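Methylmalonyl-CoA carboxyltransferase 12S subunit (Propionibacterium freudenreichii, PDB 1ON3) catalyses carboxyl transfer from methylmalonyl-CoA to the biotin of the 1.3S subunit and, as a hexamer, forms the core of the transcarboxylase complex. Local coordinates at residues Val167-Ala172 / Asp358-Pro363; Thr189-Met194 / Thr318-Val323; Leu364-Asp369 / Tyr393-Ala398; Gly424-Tyr429 / Glu504-Lys509. All coordinates share one frame; numbering follows the deposited sequence.

Overall arrangement
All four contacts are buried, but lie at different depths in a chain with two related halves. Interactions 1 and 2, centred about 10 and 5 Å from the chain centre, join the N-terminal half to the C-terminal half by aromatic and apolar touches without a hydrogen bond between their segments. They meet through neighbouring strands 170-175 and 191-195. Interactions 3 and 4 stay within the C-terminal half, on a sheet that interaction 2 also reaches through strand 316-323. In interaction 3 a helix reaches a strand through one hydroxyl-to-amide bond. Interaction 4, about 23 Å from the chain centre, adds a salt bridge, a bound water and a third subunit; interactions 1 to 3 all reach the second subunit.

Interaction 1 (Val167-Ala172 / Asp358-Pro363); sequences VVPQIA and DSFNIP
Pro169 and Phe360 meet where the two crotonase-type halves of the chain press together, the ring coming from the end of helix 344-359 and the proline from the turn that leads into strand 170-175. The helix is closed by a Schellman motif with Asn361, at positive phi, as its C-prime residue: Ile362 N turns back to a carbonyl of the last helical turn, and the accompanying bond from Asn361 N to Asp358 O is weak at 3.3 Å. Phe360 is the first residue past the helical conformation, and its CG lies anti to the carbonyl carbon (chi1 -68°), which sends the ring across to the other half.

The aromatic interaction is a CH-pi contact: Pro169 CG sits over one face, 4.2 Å from the centroid of the Phe360 ring and displaced toward the rim. The remaining touches are van der Waals contacts between the ring and the backbone. Val167 O comes to the edge near the ring plane, 3.4 Å from Phe360 CE2, and Val168 C lies 3.5 Å from Phe360 CZ at an oblique angle. No hydrogen bond links the two segments, so the fit rests on shape.

Phe356 and Pro256 also touch the Phe360 ring, and Asn520 of the second subunit packs against it. With an alanine in place of Phe360, Pro169 would probably lose its aromatic partner and a gap open beside the Val167-Pro169 backbone. On the apolar side the nearest side-chain approach is Pro169 CD to Phe360 CE2, 3.8 Å.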
loop_
_atom_site.group_PDB
_atom_site.type_symbol
_atom_site.label_atom_id
_atom_site.label_comp_id
_atom_site.label_asym_id
_atom_site.label_seq_id
_atom_site.Cartn_x
_atom_site.Cartn_y
_atom_site.Cartn_z
ATOM N N VAL E 167 -4.216 17.572 -8.387
ATOM C CA VAL E 167 -3.024 16.798 -8.764
ATOM C C VAL E 167 -2.009 17.756 -9.386
ATOM O O VAL E 167 -0.854 17.798 -8.967
ATOM C CB VAL E 167 -3.360 15.677 -9.763
ATOM C CG1 VAL E 167 -2.111 14.790 -9.980
ATOM C CG2 VAL E 167 -4.529 14.833 -9.232
ATOM N N VAL E 168 -2.428 18.520 -10.396
ATOM C CA VAL E 168 -1.553 19.538 -10.982
ATOM C C VAL E 168 -2.366 20.834 -10.985
ATOM O O VAL E 168 -3.574 20.799 -11.172
ATOM C CB VAL E 168 -1.089 19.199 -12.430
ATOM C CG1 VAL E 168 -0.234 17.935 -12.418
ATOM C CG2 VAL E 168 -2.293 19.041 -13.358
ATOM N N PRO E 169 -1.719 21.990 -10.749
ATOM C CA PRO E 169 -2.458 23.257 -10.734
ATOM C C PRO E 169 -3.033 23.563 -12.109
ATOM O O PRO E 169 -2.386 23.291 -13.120
ATOM C CB PRO E 169 -1.397 24.284 -10.327
ATOM C CG PRO E 169 -0.318 23.469 -9.680
ATOM C CD PRO E 169 -0.282 22.228 -10.524
ATOM N N GLN E 170 -4.243 24.126 -12.138
ATOM C CA GLN E 170 -4.909 24.476 -13.390
ATOM C C GLN E 170 -5.327 25.938 -13.330
ATOM O O GLN E 170 -6.077 26.339 -12.436
ATOM C CB GLN E 170 -6.159 23.609 -13.608
ATOM C CG GLN E 170 -5.919 22.118 -13.658
ATOM C CD GLN E 170 -7.212 21.356 -13.834
ATOM O OE1 GLN E 170 -7.726 21.249 -14.948
ATOM N NE2 GLN E 170 -7.763 20.842 -12.728
ATOM N N ILE E 171 -4.817 26.722 -14.276
ATOM C CA ILE E 171 -5.078 28.153 -14.362
ATOM C C ILE E 171 -5.813 28.504 -15.663
ATOM O O ILE E 171 -5.358 28.181 -16.761
ATOM C CB ILE E 171 -3.740 28.940 -14.295
ATOM C CG1 ILE E 171 -3.064 28.667 -12.947
ATOM C CG2 ILE E 171 -3.975 30.443 -14.474
ATOM C CD1 ILE E 171 -1.608 29.170 -12.853
ATOM N N ALA E 172 -6.953 29.163 -15.532
ATOM C CA ALA E 172 -7.715 29.555 -16.700
ATOM C C ALA E 172 -7.593 31.057 -16.898
ATOM O O ALA E 172 -7.666 31.827 -15.935
ATOM C CB ALA E 172 -9.167 29.177 -16.518
ATOM N N ASP E 358 -4.401 23.434 0.761
ATOM C CA ASP E 358 -4.206 22.104 1.313
ATOM C C ASP E 358 -3.833 21.114 0.211
ATOM O O ASP E 358 -2.913 20.316 0.380
ATOM C CB ASP E 358 -5.465 21.609 2.037
ATOM C CG ASP E 358 -5.246 20.273 2.727
ATOM O OD1 ASP E 358 -6.056 19.348 2.508
ATOM O OD2 ASP E 358 -4.256 20.141 3.487
ATOM N N SER E 359 -4.538 21.162 -0.923
ATOM C CA SER E 359 -4.250 20.248 -2.022
ATOM C C SER E 359 -2.822 20.324 -2.507
ATOM O O SER E 359 -2.232 19.301 -2.851
ATOM C CB SER E 359 -5.157 20.518 -3.226
ATOM O OG SER E 359 -6.442 19.994 -3.000
ATOM N N PHE E 360 -2.269 21.529 -2.546
ATOM C CA PHE E 360 -0.913 21.691 -3.044
ATOM C C PHE E 360 0.175 22.000 -2.029
ATOM O O PHE E 360 1.181 22.644 -2.342
ATOM C CB PHE E 360 -0.909 22.698 -4.188
ATOM C CG PHE E 360 -1.612 22.190 -5.402
ATOM C CD1 PHE E 360 -2.927 22.549 -5.664
ATOM C CD2 PHE E 360 -0.993 21.259 -6.237
ATOM C CE1 PHE E 360 -3.623 21.989 -6.735
ATOM C CE2 PHE E 360 -1.688 20.692 -7.315
ATOM C CZ PHE E 360 -3.006 21.062 -7.559
ATOM N N ASN E 361 -0.045 21.522 -0.809
ATOM C CA ASN E 361 0.935 21.626 0.266
ATOM C C ASN E 361 1.434 23.003 0.672
ATOM O O ASN E 361 2.596 23.156 1.056
ATOM C CB ASN E 361 2.118 20.733 -0.106
ATOM C CG ASN E 361 1.668 19.401 -0.678
ATOM O OD1 ASN E 361 0.921 18.664 -0.035
ATOM N ND2 ASN E 361 2.110 19.087 -1.899
ATOM N N ILE E 362 0.550 23.994 0.605
ATOM C CA ILE E 362 0.870 25.377 0.968
ATOM C C ILE E 362 0.333 25.652 2.386
ATOM O O ILE E 362 -0.881 25.602 2.610
ATOM C CB ILE E 362 0.187 26.346 -0.029
ATOM C CG1 ILE E 362 0.720 26.076 -1.441
ATOM C CG2 ILE E 362 0.395 27.808 0.393
ATOM C CD1 ILE E 362 0.076 26.917 -2.515
ATOM N N PRO E 363 1.223 25.936 3.361
ATOM C CA PRO E 363 0.758 26.207 4.734
ATOM C C PRO E 363 -0.241 27.356 4.765
ATOM O O PRO E 363 -0.206 28.242 3.917
ATOM C CB PRO E 363 2.040 26.568 5.485
ATOM C CG PRO E 363 3.093 25.792 4.754
ATOM C CD PRO E 363 2.693 26.005 3.289
#

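Interaction 2 (Thr189-Met194 / Thr318-Val323); sequences TDFIIM and TAFARV
Phe191 and Phe320 carry this contact alone, sharing its small buried surface almost equally, and bring together the sheets of the two crotonase-type halves. Phe191 belongs to strand 191-195 of the N-terminal half and Phe320 to strand 316-323 of the C-terminal half. Their CA atoms are 12.6 Å apart, so the strands do not pair and the side chains span the distance from opposite directions.

Both side chains start out with CG beside the backbone N (chi1 -61° in Phe191, -77° in Phe320), which extends each ring toward the other strand. The ring planes are inclined at 64° with centroids 5.8 Å apart, an oblique meeting. Phe191 CZ lies in the plane of the Phe320 ring at its edge, whereas Phe320 CE1 approaches the Phe191 ring obliquely.

Helices fill in around the pair: Leu251 of helix 241-253 and Phe356 of helix 344-359 each touch both rings, Phe356 standing edge-to-face with Phe191. The buried joint is thus apolar at its centre. Phe191 CZ meets the rim of the other ring at two neighbouring atoms, Phe320 CE1 and Phe320 CZ, each 3.7 Å away.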
loop_
_atom_site.group_PDB
_atom_site.type_symbol
_atom_site.label_atom_id
_atom_site.label_comp_id
_atom_site.label_asym_id
_atom_site.label_seq_id
_atom_site.Cartn_x
_atom_site.Cartn_y
_atom_site.Cartn_z
ATOM N N THR E 189 -11.287 24.576 -12.997
ATOM C CA THR E 189 -9.835 24.740 -12.860
ATOM C C THR E 189 -9.672 25.371 -11.481
ATOM O O THR E 189 -10.656 25.539 -10.764
ATOM C CB THR E 189 -9.219 25.696 -13.920
ATOM O OG1 THR E 189 -9.741 27.026 -13.748
ATOM C CG2 THR E 189 -9.522 25.185 -15.361
ATOM N N ASP E 190 -8.459 25.737 -11.092
ATOM C CA ASP E 190 -8.305 26.318 -9.754
ATOM C C ASP E 190 -8.458 27.826 -9.663
ATOM O O ASP E 190 -9.050 28.330 -8.704
ATOM C CB ASP E 190 -6.965 25.914 -9.168
ATOM C CG ASP E 190 -6.817 24.417 -9.082
ATOM O OD1 ASP E 190 -5.862 23.890 -9.678
ATOM O OD2 ASP E 190 -7.668 23.774 -8.431
ATOM N N PHE E 191 -7.902 28.542 -10.639
ATOM C CA PHE E 191 -7.971 29.994 -10.663
ATOM C C PHE E 191 -8.387 30.541 -12.005
ATOM O O PHE E 191 -7.890 30.096 -13.038
ATOM C CB PHE E 191 -6.619 30.614 -10.320
ATOM C CG PHE E 191 -6.128 30.256 -8.956
ATOM C CD1 PHE E 191 -5.282 29.169 -8.769
ATOM C CD2 PHE E 191 -6.559 30.969 -7.854
ATOM C CE1 PHE E 191 -4.869 28.795 -7.480
ATOM C CE2 PHE E 191 -6.159 30.606 -6.572
ATOM C CZ PHE E 191 -5.312 29.517 -6.387
ATOM N N ILE E 192 -9.299 31.511 -11.985
ATOM C CA ILE E 192 -9.723 32.158 -13.222
ATOM C C ILE E 192 -9.230 33.602 -13.257
ATOM O O ILE E 192 -9.532 34.375 -12.345
ATOM C CB ILE E 192 -11.259 32.207 -13.372
ATOM C CG1 ILE E 192 -11.828 30.788 -13.450
ATOM C CG2 ILE E 192 -11.617 33.000 -14.639
ATOM C CD1 ILE E 192 -13.367 30.755 -13.448
ATOM N N ILE E 193 -8.455 33.945 -14.292
ATOM C CA ILE E 193 -7.960 35.308 -14.503
ATOM C C ILE E 193 -8.776 35.770 -15.697
ATOM O O ILE E 193 -8.757 35.120 -16.735
ATOM C CB ILE E 193 -6.474 35.351 -14.913
ATOM C CG1 ILE E 193 -5.602 34.804 -13.781
ATOM C CG2 ILE E 193 -6.056 36.785 -15.207
ATOM C CD1 ILE E 193 -4.216 34.390 -14.262
ATOM N N MET E 194 -9.485 36.882 -15.545
ATOM C CA MET E 194 -10.346 37.400 -16.598
ATOM C C MET E 194 -9.953 38.823 -16.988
ATOM O O MET E 194 -9.832 39.686 -16.120
ATOM C CB MET E 194 -11.785 37.371 -16.080
ATOM C CG MET E 194 -12.847 37.349 -17.118
ATOM S SD MET E 194 -14.472 37.007 -16.401
ATOM C CE MET E 194 -15.459 37.661 -17.763
ATOM N N THR E 318 -7.843 36.909 1.333
ATOM C CA THR E 318 -7.162 35.634 1.059
ATOM C C THR E 318 -6.032 36.053 0.127
ATOM O O THR E 318 -6.276 36.686 -0.910
ATOM C CB THR E 318 -8.063 34.597 0.331
ATOM O OG1 THR E 318 -8.713 35.213 -0.796
ATOM C CG2 THR E 318 -9.095 34.012 1.298
ATOM N N ALA E 319 -4.797 35.723 0.494
ATOM C CA ALA E 319 -3.663 36.118 -0.328
ATOM C C ALA E 319 -2.477 35.170 -0.236
ATOM O O ALA E 319 -2.225 34.568 0.802
ATOM C CB ALA E 319 -3.209 37.531 0.069
ATOM N N PHE E 320 -1.750 35.046 -1.335
ATOM C CA PHE E 320 -0.551 34.226 -1.342
ATOM C C PHE E 320 0.609 35.152 -0.965
ATOM O O PHE E 320 0.648 36.318 -1.373
ATOM C CB PHE E 320 -0.279 33.652 -2.734
ATOM C CG PHE E 320 -1.149 32.488 -3.097
ATOM C CD1 PHE E 320 -1.979 32.543 -4.212
ATOM C CD2 PHE E 320 -1.113 31.315 -2.351
ATOM C CE1 PHE E 320 -2.760 31.432 -4.582
ATOM C CE2 PHE E 320 -1.883 30.210 -2.706
ATOM C CZ PHE E 320 -2.706 30.264 -3.821
ATOM N N ALA E 321 1.556 34.632 -0.195
ATOM C CA ALA E 321 2.714 35.412 0.195
ATOM C C ALA E 321 3.814 34.443 0.528
ATOM O O ALA E 321 3.678 33.234 0.320
ATOM C CB ALA E 321 2.394 36.262 1.407
ATOM N N ARG E 322 4.909 34.967 1.059
ATOM C CA ARG E 322 6.009 34.110 1.434
ATOM C C ARG E 322 6.612 34.512 2.766
ATOM O O ARG E 322 6.627 35.696 3.134
ATOM C CB ARG E 322 7.094 34.132 0.356
ATOM C CG ARG E 322 6.731 33.347 -0.908
ATOM C CD ARG E 322 7.839 33.424 -1.934
ATOM N NE ARG E 322 7.428 32.838 -3.206
ATOM C CZ ARG E 322 6.991 33.527 -4.254
ATOM N NH1 ARG E 322 6.900 34.849 -4.204
ATOM N NH2 ARG E 322 6.642 32.881 -5.359
ATOM N N VAL E 323 7.066 33.511 3.506
ATOM C CA VAL E 323 7.740 33.763 4.769
ATOM C C VAL E 323 9.039 32.985 4.646
ATOM O O VAL E 323 9.027 31.767 4.487
ATOM C CB VAL E 323 6.924 33.267 5.984
ATOM C CG1 VAL E 323 7.728 33.514 7.269
ATOM C CG2 VAL E 323 5.589 34.029 6.062
#

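Interaction 3 (Leu364-Asp369 / Tyr393-Ala398)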
loop_
_atom_site.group_PDB
_atom_site.type_symbol
_atom_site.label_atom_id
_atom_site.label_comp_id
_atom_site.label_asym_id
_atom_site.label_seq_id
_atom_site.Cartn_x
_atom_site.Cartn_y
_atom_site.Cartn_z
ATOM N N LEU E 364 -1.103 27.335 5.775
ATOM C CA LEU E 364 -2.146 28.329 5.954
ATOM C C LEU E 364 -1.929 29.158 7.211
ATOM O O LEU E 364 -1.811 28.619 8.316
ATOM C CB LEU E 364 -3.509 27.624 6.027
ATOM C CG LEU E 364 -4.005 27.130 4.656
ATOM C CD1 LEU E 364 -4.980 25.985 4.819
ATOM C CD2 LEU E 364 -4.607 28.288 3.894
ATOM N N VAL E 365 -1.905 30.471 7.029
ATOM C CA VAL E 365 -1.707 31.411 8.123
ATOM C C VAL E 365 -2.950 32.280 8.269
ATOM O O VAL E 365 -3.368 32.954 7.323
ATOM C CB VAL E 365 -0.479 32.319 7.853
ATOM C CG1 VAL E 365 -0.320 33.350 8.978
ATOM C CG2 VAL E 365 0.777 31.460 7.736
ATOM N N GLN E 366 -3.543 32.240 9.456
ATOM C CA GLN E 366 -4.745 33.020 9.762
ATOM C C GLN E 366 -4.443 34.217 10.662
ATOM O O GLN E 366 -3.662 34.104 11.614
ATOM C CB GLN E 366 -5.793 32.151 10.491
ATOM C CG GLN E 366 -6.457 31.051 9.648
ATOM C CD GLN E 366 -5.463 30.014 9.148
ATOM O OE1 GLN E 366 -5.310 29.825 7.942
ATOM N NE2 GLN E 366 -4.783 29.337 10.079
ATOM N N LEU E 367 -5.061 35.356 10.346
ATOM C CA LEU E 367 -4.946 36.571 11.159
ATOM C C LEU E 367 -6.400 36.835 11.561
ATOM O O LEU E 367 -7.243 37.155 10.721
ATOM C CB LEU E 367 -4.379 37.732 10.344
ATOM C CG LEU E 367 -2.979 37.492 9.779
ATOM C CD1 LEU E 367 -2.537 38.754 9.021
ATOM C CD2 LEU E 367 -1.994 37.140 10.897
ATOM N N VAL E 368 -6.683 36.689 12.853
ATOM C CA VAL E 368 -8.043 36.801 13.357
ATOM C C VAL E 368 -8.491 38.055 14.108
ATOM O O VAL E 368 -7.847 38.501 15.057
ATOM C CB VAL E 368 -8.365 35.573 14.257
ATOM C CG1 VAL E 368 -9.835 35.596 14.686
ATOM C CG2 VAL E 368 -8.052 34.276 13.517
ATOM N N ASP E 369 -9.622 38.595 13.663
ATOM C CA ASP E 369 -10.275 39.744 14.277
ATOM C C ASP E 369 -11.697 39.672 13.727
ATOM O O ASP E 369 -12.064 40.409 12.819
ATOM C CB ASP E 369 -9.614 41.061 13.870
ATOM C CG ASP E 369 -10.076 42.222 14.735
ATOM O OD1 ASP E 369 -11.044 42.021 15.506
ATOM O OD2 ASP E 369 -9.489 43.324 14.648
ATOM N N TYR E 393 -15.265 22.846 7.607
ATOM C CA TYR E 393 -14.929 21.631 6.891
ATOM C C TYR E 393 -13.524 21.704 6.297
ATOM O O TYR E 393 -12.698 20.813 6.539
ATOM C CB TYR E 393 -15.927 21.364 5.767
ATOM C CG TYR E 393 -15.711 20.014 5.134
ATOM C CD1 TYR E 393 -16.472 18.917 5.510
ATOM C CD2 TYR E 393 -14.691 19.823 4.200
ATOM C CE1 TYR E 393 -16.228 17.647 4.976
ATOM C CE2 TYR E 393 -14.433 18.566 3.668
ATOM C CZ TYR E 393 -15.205 17.485 4.058
ATOM O OH TYR E 393 -14.933 16.243 3.528
ATOM N N ALA E 394 -13.269 22.748 5.507
ATOM C CA ALA E 394 -11.976 22.908 4.849
ATOM C C ALA E 394 -10.808 22.892 5.826
ATOM O O ALA E 394 -9.826 22.185 5.612
ATOM C CB ALA E 394 -11.951 24.196 4.019
ATOM N N TYR E 395 -10.897 23.671 6.899
ATOM C CA TYR E 395 -9.803 23.674 7.868
ATOM C C TYR E 395 -9.655 22.331 8.593
ATOM O O TYR E 395 -8.537 21.829 8.744
ATOM C CB TYR E 395 -10.000 24.806 8.881
ATOM C CG TYR E 395 -9.481 26.141 8.398
ATOM C CD1 TYR E 395 -10.318 27.246 8.330
ATOM C CD2 TYR E 395 -8.142 26.299 8.034
ATOM C CE1 TYR E 395 -9.845 28.481 7.913
ATOM C CE2 TYR E 395 -7.655 27.539 7.615
ATOM C CZ TYR E 395 -8.516 28.621 7.558
ATOM O OH TYR E 395 -8.060 29.847 7.142
ATOM N N SER E 396 -10.767 21.734 9.031
ATOM C CA SER E 396 -10.700 20.444 9.738
ATOM C C SER E 396 -10.120 19.321 8.872
ATOM O O SER E 396 -9.507 18.398 9.379
ATOM C CB SER E 396 -12.087 20.012 10.247
ATOM O OG SER E 396 -12.650 20.987 11.115
ATOM N N GLU E 397 -10.329 19.396 7.564
ATOM C CA GLU E 397 -9.809 18.376 6.658
ATOM C C GLU E 397 -8.349 18.665 6.281
ATOM O O GLU E 397 -7.585 17.755 5.966
ATOM C CB GLU E 397 -10.649 18.337 5.378
ATOM C CG GLU E 397 -10.221 17.272 4.381
ATOM C CD GLU E 397 -10.504 15.857 4.861
ATOM O OE1 GLU E 397 -10.045 14.905 4.199
ATOM O OE2 GLU E 397 -11.188 15.691 5.894
ATOM N N ALA E 398 -7.974 19.934 6.295
ATOM C CA ALA E 398 -6.620 20.303 5.893
ATOM C C ALA E 398 -5.534 19.671 6.753
ATOM O O ALA E 398 -5.669 19.587 7.979
ATOM C CB ALA E 398 -6.473 21.834 5.878
#
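Leu364 and Tyr395 mark the closest backbone approach, their CA atoms 9.2 Å apart, as helix 384-397 covers strand 364-370 in a beta-alpha-beta crossover that returns to the neighbouring parallel strand 402-407. The gap is bridged mainly by Tyr395, whose phenol ends beside Gln366.

Tyr395 OH donates a hydrogen bond of 2.9 Å to Gln366 OE1. The hydroxyl sits above the carbonyl plane, 43° out of it, and nearly square to the C=O bond (99°), so the geometry misses the lone pairs. Gln366 bends at chi2, folding its amide back beside the phenol with the two planes steeply inclined at 72°. On the other end of the amide, NE2 donates to Thr404 OG1, so both polar ends of this buried amide have a partner.

Leu364 supplies the apolar part, crossing the ring obliquely. Val354 of helix 344-359 and Val331 of strand 326-333 also pack on Tyr395. At the helix end Lys402 NZ binds the carbonyl oxygens of both Tyr395 and Ala398. Leu364 CD1 stands 4.2 Å from Tyr395 CE2, the same ring carbon that Gln366 OE1 approaches to 3.3 Å.

Interaction 4 (Gly424-Tyr429 / Glu504-Lys509); sequences GADAVY and EMYATK
Asp426 covers one face of the Tyr506 ring: its CB lies almost exactly over the centre, 3.6 Å from the centroid and 9° off the normal, a CH-pi contact. Tyr506 OH comes 3.2 Å from Asp426 O, but its hydrogen-bond partner is Gln125 OE1 of the third subunit.

The Asp426 carboxylate turns to Lys509. Their salt bridge has one short arm, Lys509 NZ to Asp426 OD2 at 2.8 Å on the syn lone pair, and a weak one to OD1 at 3.3 Å. Lys509 reaches it fully stretched, with CG anti to the backbone N (chi1 177°) and every later torsion near 180°. The ammonium also donates to Val400 O, and OD2 accepts Lys402 N, so the buried charges are held by several bonds. A water accepts from Lys509 NZ at 3.1 Å and also lies within hydrogen-bonding distance of Asp426 OD1 and Gly424 O, tying the glycine carbonyl to the ion pair.

Without the phenol, as with a leucine in place of Tyr506, Gln125 of the third subunit is likely to lose its hydroxyl mate and Asp426 CB the ring face beneath it.

The contact therefore fastens the C-terminal end of helix 495-505 and the residues that follow it, to Lys509, to the start of strand 427-430. In the C-terminal crotonase-type sheet this strand runs between strands 402-407 and 488-489, Ala502 of the helix touches Ala427 and Tyr429, and Leu128 and Thr129 of the third subunit pack against Asp426 and Tyr506, respectively.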
loop_
_atom_site.group_PDB
_atom_site.type_symbol
_atom_site.label_atom_id
_atom_site.label_comp_id
_atom_site.label_asym_id
_atom_site.label_seq_id
_atom_site.Cartn_x
_atom_site.Cartn_y
_atom_site.Cartn_z
ATOM N N GLY E 424 -7.350 21.860 14.454
ATOM C CA GLY E 424 -6.049 21.437 13.976
ATOM C C GLY E 424 -4.951 22.459 13.791
ATOM O O GLY E 424 -3.918 22.116 13.221
ATOM N N ALA E 425 -5.147 23.698 14.239
ATOM C CA ALA E 425 -4.084 24.689 14.117
ATOM C C ALA E 425 -2.892 24.087 14.854
ATOM O O ALA E 425 -3.033 23.597 15.980
ATOM C CB ALA E 425 -4.484 26.019 14.772
ATOM N N ASP E 426 -1.724 24.108 14.218
ATOM C CA ASP E 426 -0.527 23.551 14.838
ATOM C C ASP E 426 0.094 24.510 15.848
ATOM O O ASP E 426 0.716 24.079 16.818
ATOM C CB ASP E 426 0.489 23.189 13.766
ATOM C CG ASP E 426 -0.038 22.140 12.830
ATOM O OD1 ASP E 426 -0.187 20.983 13.259
ATOM O OD2 ASP E 426 -0.322 22.480 11.668
ATOM N N ALA E 427 -0.063 25.806 15.606
ATOM C CA ALA E 427 0.454 26.822 16.521
ATOM C C ALA E 427 -0.533 27.977 16.545
ATOM O O ALA E 427 -1.014 28.409 15.495
ATOM C CB ALA E 427 1.831 27.322 16.056
ATOM N N VAL E 428 -0.848 28.469 17.742
ATOM C CA VAL E 428 -1.773 29.585 17.860
ATOM C C VAL E 428 -1.180 30.651 18.782
ATOM O O VAL E 428 -0.711 30.332 19.878
ATOM C CB VAL E 428 -3.134 29.133 18.424
ATOM C CG1 VAL E 428 -4.084 30.295 18.443
ATOM C CG2 VAL E 428 -3.724 27.993 17.568
ATOM N N TYR E 429 -1.178 31.904 18.339
ATOM C CA TYR E 429 -0.644 32.976 19.181
ATOM C C TYR E 429 -1.679 34.061 19.377
ATOM O O TYR E 429 -2.458 34.357 18.470
ATOM C CB TYR E 429 0.604 33.608 18.563
ATOM C CG TYR E 429 1.664 32.615 18.207
ATOM C CD1 TYR E 429 1.786 32.151 16.903
ATOM C CD2 TYR E 429 2.496 32.067 19.186
ATOM C CE1 TYR E 429 2.702 31.155 16.573
ATOM C CE2 TYR E 429 3.425 31.058 18.863
ATOM C CZ TYR E 429 3.511 30.611 17.548
ATOM O OH TYR E 429 4.373 29.595 17.196
ATOM N N GLU E 504 8.776 26.821 10.182
ATOM C CA GLU E 504 10.007 26.041 10.098
ATOM C C GLU E 504 9.892 24.721 10.856
ATOM O O GLU E 504 10.277 23.680 10.352
ATOM C CB GLU E 504 11.187 26.874 10.635
ATOM C CG GLU E 504 12.526 26.133 10.791
ATOM C CD GLU E 504 13.011 25.442 9.515
ATOM O OE1 GLU E 504 12.645 25.877 8.400
ATOM O OE2 GLU E 504 13.777 24.464 9.632
ATOM N N MET E 505 9.342 24.740 12.058
ATOM C CA MET E 505 9.263 23.489 12.794
ATOM C C MET E 505 8.246 22.516 12.206
ATOM O O MET E 505 8.432 21.298 12.269
ATOM C CB MET E 505 8.950 23.748 14.264
ATOM C CG MET E 505 9.610 22.738 15.201
ATOM S SD MET E 505 9.264 20.989 14.820
ATOM C CE MET E 505 10.702 20.527 14.058
ATOM N N TYR E 506 7.183 23.046 11.610
ATOM C CA TYR E 506 6.166 22.182 11.023
ATOM C C TYR E 506 6.398 21.879 9.536
ATOM O O TYR E 506 5.548 21.293 8.870
ATOM C CB TYR E 506 4.773 22.787 11.271
ATOM C CG TYR E 506 4.315 22.624 12.710
ATOM C CD1 TYR E 506 3.812 21.407 13.164
ATOM C CD2 TYR E 506 4.449 23.665 13.633
ATOM C CE1 TYR E 506 3.461 21.225 14.494
ATOM C CE2 TYR E 506 4.103 23.495 14.974
ATOM C CZ TYR E 506 3.611 22.273 15.397
ATOM O OH TYR E 506 3.259 22.090 16.720
ATOM N N ALA E 507 7.559 22.262 9.017
ATOM C CA ALA E 507 7.869 21.980 7.620
ATOM C C ALA E 507 7.930 20.469 7.425
ATOM O O ALA E 507 7.862 19.981 6.305
ATOM C CB ALA E 507 9.204 22.623 7.223
ATOM N N THR E 508 8.053 19.718 8.513
ATOM C CA THR E 508 8.107 18.270 8.382
ATOM C C THR E 508 6.834 17.603 8.884
ATOM O O THR E 508 6.813 16.405 9.122
ATOM C CB THR E 508 9.326 17.684 9.135
ATOM O OG1 THR E 508 9.305 18.126 10.496
ATOM C CG2 THR E 508 10.615 18.142 8.483
ATOM N N LYS E 509 5.767 18.383 9.046
ATOM C CA LYS E 509 4.498 17.835 9.509
ATOM C C LYS E 509 3.978 16.731 8.579
ATOM O O LYS E 509 3.917 16.909 7.365
ATOM C CB LYS E 509 3.439 18.935 9.595
ATOM C CG LYS E 509 2.057 18.437 10.006
ATOM C CD LYS E 509 1.032 19.582 9.977
ATOM C CE LYS E 509 -0.358 19.108 10.383
ATOM N NZ LYS E 509 -1.334 20.237 10.286
HETATM O O HOH W 1 -2.656 19.767 13.105
#